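Local coordinates for protein trichothecene 3-O-acetyltransferase (PDB 2RKV) that probably transfers an acetyl group from acetyl-coenzyme A to the 3-hydroxyl of trichothecene toxins such as T-2 and deoxynivalenol, at residues A[48-51]-A[55-58]; A[257-262]-A[333-338]. All coordinates share one frame; numbering follows the deposited sequence.

Interaction 1 (A[48-51]-A[55-58])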
ATOM      1  N   ARG A  48      23.353  -7.049   9.936  1.00 11.23           N
ATOM      2  CA  ARG A  48      23.237  -6.260  11.170  1.00 11.59           C
ATOM      3  C   ARG A  48      21.799  -6.142  11.660  1.00 10.72           C
ATOM      4  O   ARG A  48      21.523  -6.268  12.856  1.00 10.41           O
ATOM      5  CB  ARG A  48      23.812  -4.862  10.966  1.00 11.64           C
ATOM      6  CG  ARG A  48      25.315  -4.846  10.988  1.00 15.61           C
ATOM      7  CD  ARG A  48      25.807  -3.445  11.274  1.00 20.61           C
ATOM      8  NE  ARG A  48      25.786  -2.675  10.049  1.00 24.78           N
ATOM      9  CZ  ARG A  48      26.825  -2.552   9.237  1.00 26.12           C
ATOM     10  NH1 ARG A  48      26.712  -1.830   8.134  1.00 26.27           N
ATOM     11  NH2 ARG A  48      27.975  -3.147   9.532  1.00 26.30           N
ATOM     12  N   PHE A  49      20.886  -5.905  10.725  1.00 10.32           N
ATOM     13  CA  PHE A  49      19.478  -5.755  11.062  1.00 10.19           C
ATOM     14  C   PHE A  49      18.942  -7.062  11.660  1.00 10.30           C
ATOM     15  O   PHE A  49      18.269  -7.053  12.701  1.00 10.94           O
ATOM     16  CB  PHE A  49      18.714  -5.341   9.800  1.00 10.00           C
ATOM     17  CG  PHE A  49      17.294  -4.869  10.043  1.00 10.32           C
ATOM     18  CD1 PHE A  49      16.452  -4.641   8.954  1.00 10.65           C
ATOM     19  CD2 PHE A  49      16.804  -4.638  11.330  1.00  8.98           C
ATOM     20  CE1 PHE A  49      15.138  -4.200   9.136  1.00 11.66           C
ATOM     21  CE2 PHE A  49      15.482  -4.195  11.519  1.00 11.40           C
ATOM     22  CZ  PHE A  49      14.661  -3.967  10.412  1.00 10.47           C
ATOM     23  N   SER A  50      19.267  -8.182  11.012  1.00 10.02           N
ATOM     24  CA  SER A  50      18.831  -9.511  11.459  1.00 11.35           C
ATOM     25  C   SER A  50      19.383  -9.862  12.837  1.00 11.46           C
ATOM     26  O   SER A  50      18.708 -10.497  13.650  1.00 11.74           O
ATOM     27  CB  SER A  50      19.276 -10.589  10.463  1.00 11.48           C
ATOM     28  OG  SER A  50      18.741 -10.329   9.186  1.00 14.46           O
ATOM     29  N   GLU A  51      20.615  -9.439  13.095  1.00 11.77           N
ATOM     30  CA  GLU A  51      21.222  -9.682  14.396  1.00 12.22           C
ATOM     31  C   GLU A  51      20.483  -8.901  15.479  1.00 12.03           C
ATOM     32  O   GLU A  51      20.207  -9.440  16.557  1.00 12.40           O
ATOM     33  CB  GLU A  51      22.717  -9.342  14.366  1.00 12.62           C
ATOM     34  CG  GLU A  51      23.518 -10.336  13.540  1.00 14.95           C
ATOM     35  CD  GLU A  51      24.945  -9.894  13.274  0.50 17.07           C
ATOM     36  OE1 GLU A  51      25.225  -8.673  13.308  0.50 19.18           O
ATOM     37  OE2 GLU A  51      25.787 -10.779  13.012  0.50 18.65           O
ATOM     38  N   TRP A  55      13.512 -11.510  13.944  1.00  9.13           N
ATOM     39  CA  TRP A  55      12.276 -11.899  13.260  1.00  9.03           C
ATOM     40  C   TRP A  55      12.149 -11.358  11.837  1.00  8.85           C
ATOM     41  O   TRP A  55      11.387 -11.915  11.043  1.00  8.57           O
ATOM     42  CB  TRP A  55      11.016 -11.615  14.095  1.00  9.82           C
ATOM     43  CG  TRP A  55      10.719 -10.163  14.350  1.00  9.86           C
ATOM     44  CD1 TRP A  55      10.898  -9.476  15.525  1.00 11.14           C
ATOM     45  CD2 TRP A  55      10.135  -9.231  13.425  1.00 10.18           C
ATOM     46  NE1 TRP A  55      10.474  -8.169  15.379  1.00 10.14           N
ATOM     47  CE2 TRP A  55      10.012  -7.990  14.100  1.00 10.82           C
ATOM     48  CE3 TRP A  55       9.717  -9.318  12.086  1.00 10.25           C
ATOM     49  CZ2 TRP A  55       9.487  -6.844  13.480  1.00 10.66           C
ATOM     50  CZ3 TRP A  55       9.194  -8.178  11.468  1.00 10.59           C
ATOM     51  CH2 TRP A  55       9.090  -6.957  12.168  1.00 10.10           C
ATOM     52  N   VAL A  56      12.896 -10.303  11.500  1.00  8.65           N
ATOM     53  CA  VAL A  56      12.810  -9.756  10.130  1.00  9.36           C
ATOM     54  C   VAL A  56      13.266 -10.781   9.071  1.00  9.67           C
ATOM     55  O   VAL A  56      12.886 -10.685   7.906  1.00  9.91           O
ATOM     56  CB  VAL A  56      13.567  -8.398   9.946  1.00  9.48           C
ATOM     57  CG1 VAL A  56      13.034  -7.344  10.925  1.00 10.33           C
ATOM     58  CG2 VAL A  56      15.094  -8.569  10.093  1.00  9.63           C
ATOM     59  N   ALA A  57      14.079 -11.750   9.489  1.00  9.80           N
ATOM     60  CA  ALA A  57      14.555 -12.817   8.601  1.00 10.01           C
ATOM     61  C   ALA A  57      13.625 -14.036   8.592  1.00 10.05           C
ATOM     62  O   ALA A  57      13.938 -15.057   7.977  1.00 10.69           O
ATOM     63  CB  ALA A  57      15.987 -13.236   8.996  1.00 10.29           C
ATOM     64  N   GLY A  58      12.481 -13.916   9.266  1.00  9.60           N
ATOM     65  CA  GLY A  58      11.561 -15.033   9.433  1.00  9.44           C
ATOM     66  C   GLY A  58      10.595 -15.213   8.273  1.00 10.07           C
ATOM     67  O   GLY A  58      10.732 -14.569   7.226  1.00  9.47           O
TER
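Val-56 points its branched side chain at the ring of Phe-49 and sets both methyls over the same face. CG2 stands above the ring centre, 4.2 Å from the plane, while CG1 lies toward the far end of the ring, 3.8 Å from Phe-49 CZ, in a CH-pi contact tilted 27° from the ring normal. The phenyl reaches this place because CG is anti to the backbone N (chi1 -168°), which sends the ring out from helix 35-52 across the valine. A flat, wholly apolar ring suits a spot that must also meet Val-167, Leu-170, Leu-171 and Ala-174 of helix 161-176. CG1 of Val-56 is shared by a second aromatic group: it sits 3.9 Å above the indole plane of Trp-55, near the rim, so a compact beta-branched residue fills the space between two rings.

Beside this aromatic core contacts are fewer and made by single atoms, though still buried. Ser-50 OG meets Ala-57 CB at 4.0 Å and CG2 of Val-56 at 4.1 Å. Its polar need is met within its own helix by Leu-46 O, which lets a small hydroxyl lie against carbon, and Ala-57 is short enough to let the chain come close. Only Glu-51, further round the helix, turns to solvent.

Gly-58 N bonds to Trp-55 O at 2.9 Å, closing the 3-10 turn. The arrangement is a helix C-terminus packed against the 3-10 turn that follows it, joining helix 35-52 to strand 59-63 in the N-terminal domain of a BAHD-superfamily acyltransferase.

Interaction 2 (A[257-262]-A[333-338]). With COA (coenzyme A), chain B.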
ATOM      1  N   LYS A 257     -14.926  21.239   9.260  0.50 15.96           N
ATOM      2  CA  LYS A 257     -14.063  22.402   9.516  0.50 15.76           C
ATOM      3  C   LYS A 257     -12.948  22.561   8.482  0.50 14.97           C
ATOM      4  O   LYS A 257     -12.616  23.680   8.085  0.50 15.04           O
ATOM      5  CB  LYS A 257     -13.429  22.302  10.912  0.50 16.08           C
ATOM      6  CG  LYS A 257     -14.403  22.383  12.083  0.50 17.69           C
ATOM      7  CD  LYS A 257     -14.767  23.819  12.400  1.00 19.27           C
ATOM      8  CE  LYS A 257     -15.576  23.906  13.676  1.00 21.47           C
ATOM      9  NZ  LYS A 257     -15.982  25.301  13.920  1.00 24.93           N
ATOM     10  N   PHE A 258     -12.355  21.439   8.077  1.00 14.12           N
ATOM     11  CA  PHE A 258     -11.240  21.448   7.135  1.00 13.28           C
ATOM     12  C   PHE A 258     -11.132  20.087   6.469  1.00 12.22           C
ATOM     13  O   PHE A 258     -11.645  19.091   6.990  1.00 12.03           O
ATOM     14  CB  PHE A 258      -9.919  21.783   7.852  1.00 13.21           C
ATOM     15  CG  PHE A 258      -9.477  20.731   8.837  1.00 13.57           C
ATOM     16  CD1 PHE A 258      -8.741  19.627   8.411  1.00 13.79           C
ATOM     17  CD2 PHE A 258      -9.820  20.836  10.187  1.00 14.16           C
ATOM     18  CE1 PHE A 258      -8.343  18.635   9.320  1.00 14.90           C
ATOM     19  CE2 PHE A 258      -9.428  19.864  11.100  1.00 15.42           C
ATOM     20  CZ  PHE A 258      -8.683  18.758  10.665  1.00 14.76           C
ATOM     21  N   VAL A 259     -10.485  20.060   5.310  1.00 11.59           N
ATOM     22  CA  VAL A 259     -10.066  18.793   4.709  1.00 10.69           C
ATOM     23  C   VAL A 259      -8.573  18.867   4.403  1.00 10.33           C
ATOM     24  O   VAL A 259      -7.977  19.935   4.487  1.00 10.50           O
ATOM     25  CB  VAL A 259     -10.873  18.439   3.432  1.00 10.87           C
ATOM     26  CG1 VAL A 259     -12.336  18.173   3.785  1.00 10.85           C
ATOM     27  CG2 VAL A 259     -10.713  19.520   2.338  1.00 10.67           C
ATOM     28  N   SER A 260      -7.978  17.727   4.060  1.00  9.86           N
ATOM     29  CA  SER A 260      -6.555  17.666   3.744  1.00  9.73           C
ATOM     30  C   SER A 260      -6.300  17.630   2.239  1.00 10.28           C
ATOM     31  O   SER A 260      -7.212  17.388   1.425  1.00 10.26           O
ATOM     32  CB  SER A 260      -5.948  16.404   4.358  1.00  9.46           C
ATOM     33  OG  SER A 260      -6.466  15.239   3.743  1.00  9.22           O
ATOM     34  N   THR A 261      -5.033  17.840   1.884  1.00  9.92           N
ATOM     35  CA  THR A 261      -4.562  17.653   0.518  1.00 10.46           C
ATOM     36  C   THR A 261      -4.944  16.251   0.025  1.00 10.27           C
ATOM     37  O   THR A 261      -5.496  16.094  -1.068  1.00 10.45           O
ATOM     38  CB  THR A 261      -3.022  17.863   0.450  1.00 10.59           C
ATOM     39  OG1 THR A 261      -2.706  19.203   0.855  1.00 11.49           O
ATOM     40  CG2 THR A 261      -2.505  17.652  -0.958  1.00 11.23           C
ATOM     41  N   ASP A 262      -4.657  15.245   0.853  1.00 10.21           N
ATOM     42  CA  ASP A 262      -4.973  13.853   0.543  1.00  9.88           C
ATOM     43  C   ASP A 262      -6.483  13.647   0.327  1.00  9.82           C
ATOM     44  O   ASP A 262      -6.895  12.989  -0.629  1.00  9.51           O
ATOM     45  CB  ASP A 262      -4.441  12.949   1.657  1.00 10.42           C
ATOM     46  CG  ASP A 262      -4.344  11.498   1.246  1.00 11.34           C
ATOM     47  OD1 ASP A 262      -5.405  10.876   0.989  1.00 11.86           O
ATOM     48  OD2 ASP A 262      -3.190  10.993   1.193  1.00 10.25           O
ATOM     49  N   ARG A 333     -17.208  14.049   2.665  1.00 10.83           N
ATOM     50  CA  ARG A 333     -17.581  12.643   2.894  1.00 11.61           C
ATOM     51  C   ARG A 333     -16.400  11.873   3.467  1.00 11.35           C
ATOM     52  O   ARG A 333     -16.549  11.105   4.410  1.00 12.08           O
ATOM     53  CB  ARG A 333     -18.015  11.950   1.605  1.00 11.54           C
ATOM     54  CG  ARG A 333     -19.274  12.513   0.968  1.00 11.64           C
ATOM     55  CD  ARG A 333     -19.508  11.897  -0.397  1.00 13.36           C
ATOM     56  NE  ARG A 333     -20.658  12.512  -1.070  1.00 13.75           N
ATOM     57  CZ  ARG A 333     -21.923  12.109  -0.925  1.00 15.86           C
ATOM     58  NH1 ARG A 333     -22.233  11.094  -0.129  1.00 13.98           N
ATOM     59  NH2 ARG A 333     -22.888  12.737  -1.583  1.00 16.25           N
ATOM     60  N   LEU A 334     -15.231  12.069   2.863  1.00 11.68           N
ATOM     61  CA  LEU A 334     -14.045  11.322   3.274  1.00 11.45           C
ATOM     62  C   LEU A 334     -13.594  11.715   4.677  1.00 11.33           C
ATOM     63  O   LEU A 334     -13.410  10.858   5.539  1.00 11.43           O
ATOM     64  CB  LEU A 334     -12.916  11.481   2.253  1.00 11.41           C
ATOM     65  CG  LEU A 334     -13.280  11.070   0.818  1.00 12.41           C
ATOM     66  CD1 LEU A 334     -12.088  11.240  -0.114  1.00 13.00           C
ATOM     67  CD2 LEU A 334     -13.832   9.644   0.740  1.00 13.86           C
ATOM     68  N   ARG A 335     -13.437  13.014   4.903  1.00 11.28           N
ATOM     69  CA  ARG A 335     -12.963  13.522   6.194  1.00 11.47           C
ATOM     70  C   ARG A 335     -13.904  13.158   7.356  1.00 11.87           C
ATOM     71  O   ARG A 335     -13.443  12.931   8.473  1.00 12.11           O
ATOM     72  CB  ARG A 335     -12.709  15.040   6.095  1.00 11.45           C
ATOM     73  CG  ARG A 335     -12.274  15.763   7.367  1.00 11.11           C
ATOM     74  CD  ARG A 335     -11.011  15.205   8.008  1.00 10.55           C
ATOM     75  NE  ARG A 335      -9.932  14.938   7.057  1.00 10.80           N
ATOM     76  CZ  ARG A 335      -8.691  14.615   7.423  1.00 12.10           C
ATOM     77  NH1 ARG A 335      -7.766  14.357   6.506  1.00 12.53           N
ATOM     78  NH2 ARG A 335      -8.382  14.542   8.712  1.00 12.52           N
ATOM     79  N   SER A 336     -15.205  13.045   7.072  1.00 12.34           N
ATOM     80  CA  SER A 336     -16.216  12.773   8.113  1.00 13.24           C
ATOM     81  C   SER A 336     -16.037  11.423   8.829  1.00 13.57           C
ATOM     82  O   SER A 336     -16.589  11.217   9.910  1.00 14.08           O
ATOM     83  CB  SER A 336     -17.632  12.879   7.536  1.00 13.63           C
ATOM     84  OG  SER A 336     -17.951  11.751   6.739  1.00 15.66           O
ATOM     85  N   GLU A 337     -15.273  10.519   8.216  1.00 13.43           N
ATOM     86  CA  GLU A 337     -15.062   9.168   8.751  1.00 13.99           C
ATOM     87  C   GLU A 337     -13.748   9.006   9.521  1.00 13.91           C
ATOM     88  O   GLU A 337     -13.425   7.909   9.968  1.00 12.93           O
ATOM     89  CB  GLU A 337     -15.131   8.128   7.623  1.00 14.69           C
ATOM     90  CG  GLU A 337     -16.543   7.738   7.227  1.00 17.12           C
ATOM     91  CD  GLU A 337     -17.292   7.126   8.403  1.00 21.19           C
ATOM     92  OE1 GLU A 337     -16.932   6.008   8.862  1.00 21.81           O
ATOM     93  OE2 GLU A 337     -18.217   7.790   8.889  1.00 22.81           O
ATOM     94  N   LEU A 338     -12.987  10.091   9.661  1.00 13.49           N
ATOM     95  CA  LEU A 338     -11.642   9.997  10.238  1.00 14.19           C
ATOM     96  C   LEU A 338     -11.545  10.380  11.713  1.00 15.28           C
ATOM     97  O   LEU A 338     -10.442  10.562  12.238  1.00 16.11           O
ATOM     98  CB  LEU A 338     -10.648  10.821   9.415  1.00 13.91           C
ATOM     99  CG  LEU A 338     -10.402  10.317   7.997  1.00 13.22           C
ATOM    100  CD1 LEU A 338      -9.486  11.279   7.257  1.00 13.79           C
ATOM    101  CD2 LEU A 338      -9.835   8.876   7.997  1.00 12.78           C
TER
HETATM  102  N1A COA B 452      -6.965  23.338  10.429  1.00 15.07           N
HETATM  103  C2A COA B 452      -6.747  23.090   9.089  1.00 15.99           C
HETATM  104  N3A COA B 452      -6.184  21.896   8.683  1.00 14.28           N
HETATM  105  C4A COA B 452      -5.850  20.969   9.619  1.00 15.70           C
HETATM  106  C5A COA B 452      -6.069  21.200  10.979  1.00 15.89           C
HETATM  107  C6A COA B 452      -6.633  22.405  11.392  1.00 16.68           C
HETATM  108  N6A COA B 452      -6.601  22.747  12.684  1.00 17.10           N
HETATM  109  N7A COA B 452      -5.646  20.110  11.668  1.00 17.87           N
HETATM  110  C8A COA B 452      -5.169  19.202  10.781  1.00 16.54           C
HETATM  111  N9A COA B 452      -5.291  19.723   9.514  1.00 15.74           N
HETATM  112  C1B COA B 452      -4.855  19.102   8.255  1.00 17.37           C
HETATM  113  C2B COA B 452      -3.344  19.133   8.174  1.00 17.81           C
HETATM  114  O2B COA B 452      -2.881  20.389   7.769  1.00 17.47           O
HETATM  115  C3B COA B 452      -3.095  18.051   7.151  1.00 19.53           C
HETATM  116  O3B COA B 452      -3.458  18.524   5.890  1.00 19.85           O
HETATM  117  P3B COA B 452      -2.365  18.785   4.764  1.00 19.53           P
HETATM  118  O7A COA B 452      -1.605  17.494   4.544  1.00 20.36           O
HETATM  119  O8A COA B 452      -1.474  19.880   5.290  1.00 22.79           O
HETATM  120  O9A COA B 452      -3.084  19.235   3.523  1.00 18.47           O
HETATM  121  C4B COA B 452      -4.175  17.049   7.455  1.00 19.61           C
HETATM  122  O4B COA B 452      -5.191  17.727   8.181  1.00 19.26           O
HETATM  123  C5B COA B 452      -3.621  15.883   8.235  1.00 21.81           C
HETATM  124  O5B COA B 452      -4.693  14.999   8.185  1.00 23.93           O
HETATM  125  P1A COA B 452      -4.489  13.446   8.460  0.60 24.21           P
HETATM  126  O1A COA B 452      -3.546  13.232   9.642  0.60 21.19           O
HETATM  127  O2A COA B 452      -5.845  12.803   8.635  0.60 24.72           O
HETATM  128  O3A COA B 452      -3.646  12.887   7.222  1.00 19.92           O
HETATM  129  P2A COA B 452      -4.007  12.983   5.673  1.00 15.58           P
HETATM  130  O4A COA B 452      -2.781  13.488   4.947  1.00 13.93           O
HETATM  131  O5A COA B 452      -5.280  13.731   5.397  1.00 17.35           O
HETATM  132  O6A COA B 452      -4.243  11.454   5.292  1.00 16.27           O
HETATM  133  CBP COA B 452      -5.092   9.258   5.599  1.00 16.43           C
HETATM  134  CCP COA B 452      -5.397  10.750   5.712  1.00 14.97           C
HETATM  135  CDP COA B 452      -4.757   8.919   4.145  1.00 15.63           C
HETATM  136  CEP COA B 452      -6.337   8.461   5.985  1.00 16.86           C
HETATM  137  CAP COA B 452      -3.909   8.964   6.534  1.00 17.55           C
HETATM  138  OAP COA B 452      -4.231   9.275   7.876  1.00 19.31           O
HETATM  139  C9P COA B 452      -3.500   7.529   6.488  1.00 19.51           C
HETATM  140  O9P COA B 452      -4.111   6.625   7.363  1.00 18.71           O
HETATM  141  N8P COA B 452      -2.565   7.225   5.599  1.00 20.95           N
HETATM  142  C7P COA B 452      -2.090   5.879   5.394  1.00 22.78           C
HETATM  143  C6P COA B 452      -3.092   5.080   4.573  1.00 25.38           C
HETATM  144  C5P COA B 452      -2.490   3.720   4.386  1.00 27.88           C
HETATM  145  O5P COA B 452      -2.026   3.107   5.370  1.00 29.96           O
HETATM  146  N4P COA B 452      -2.483   3.250   3.145  1.00 26.50           N
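Ser-260 and Arg-335 converge on one pyrophosphate oxygen of coenzyme A, COA O5A. Ser-260 OG donates to it at 2.5 Å, and Arg-335 NH1 adds a weak bond at 2.8 Å. The guanidinium meets the pyrophosphate edge-on: NH2 bonds to COA O2A of the neighbouring phosphate at 3.1 Å, and NH1 reaches the same oxygen at longer range. Phe-258 offers a ring face to the adenine, with COA C4A 3.3 Å above its plane, and CE1 of the same ring lies over one face of the guanidinium. Leu-338 CD1 covers the opposite face, 3.4 Å from its plane. Thr-261 grips the 3'-phosphate twice, its N and OG1 both donating to COA O9A.

Behind this shell, a salt bridge from Arg-335 NE to Asp-263 fixes the group's rotation. Arginine suits the place because its chain, bent at chi2 (57°) and chi3 (45°), can curl past Phe-258 O and still present two nitrogens. Val-259 CG1 packs on Arg-335 CB at 3.9 Å. Ser-260 OG also accepts from Asp-263 N, so this N-cap serine ties the start of helix 261-277 to the cofactor. Together they form a coenzyme A site in which a helix N-terminus faces the phosphates.

Overall arrangement
From the N terminus, the chain runs through strands 5-6 and 20-28 before helix 35-52, then turns back at once, so interaction 1 closes a loop with just three residues between its segments before strand 59-63 begins. Interaction 2 opens much later and is long-range: seventy residues, among them the rest of helix 261-277 and strands 286-294 and 310-318, separate 257-262 from 333-338. The two follow in series, neither nesting nor crossing. The centres of interactions 1 and 2 lie about 38 Å apart. Interaction 1 is local packing beside helix 161-176, whereas interaction 2 brings the start of helix 261-277 and the loop before it against the last residues of helix 327-335, around the bound cofactor.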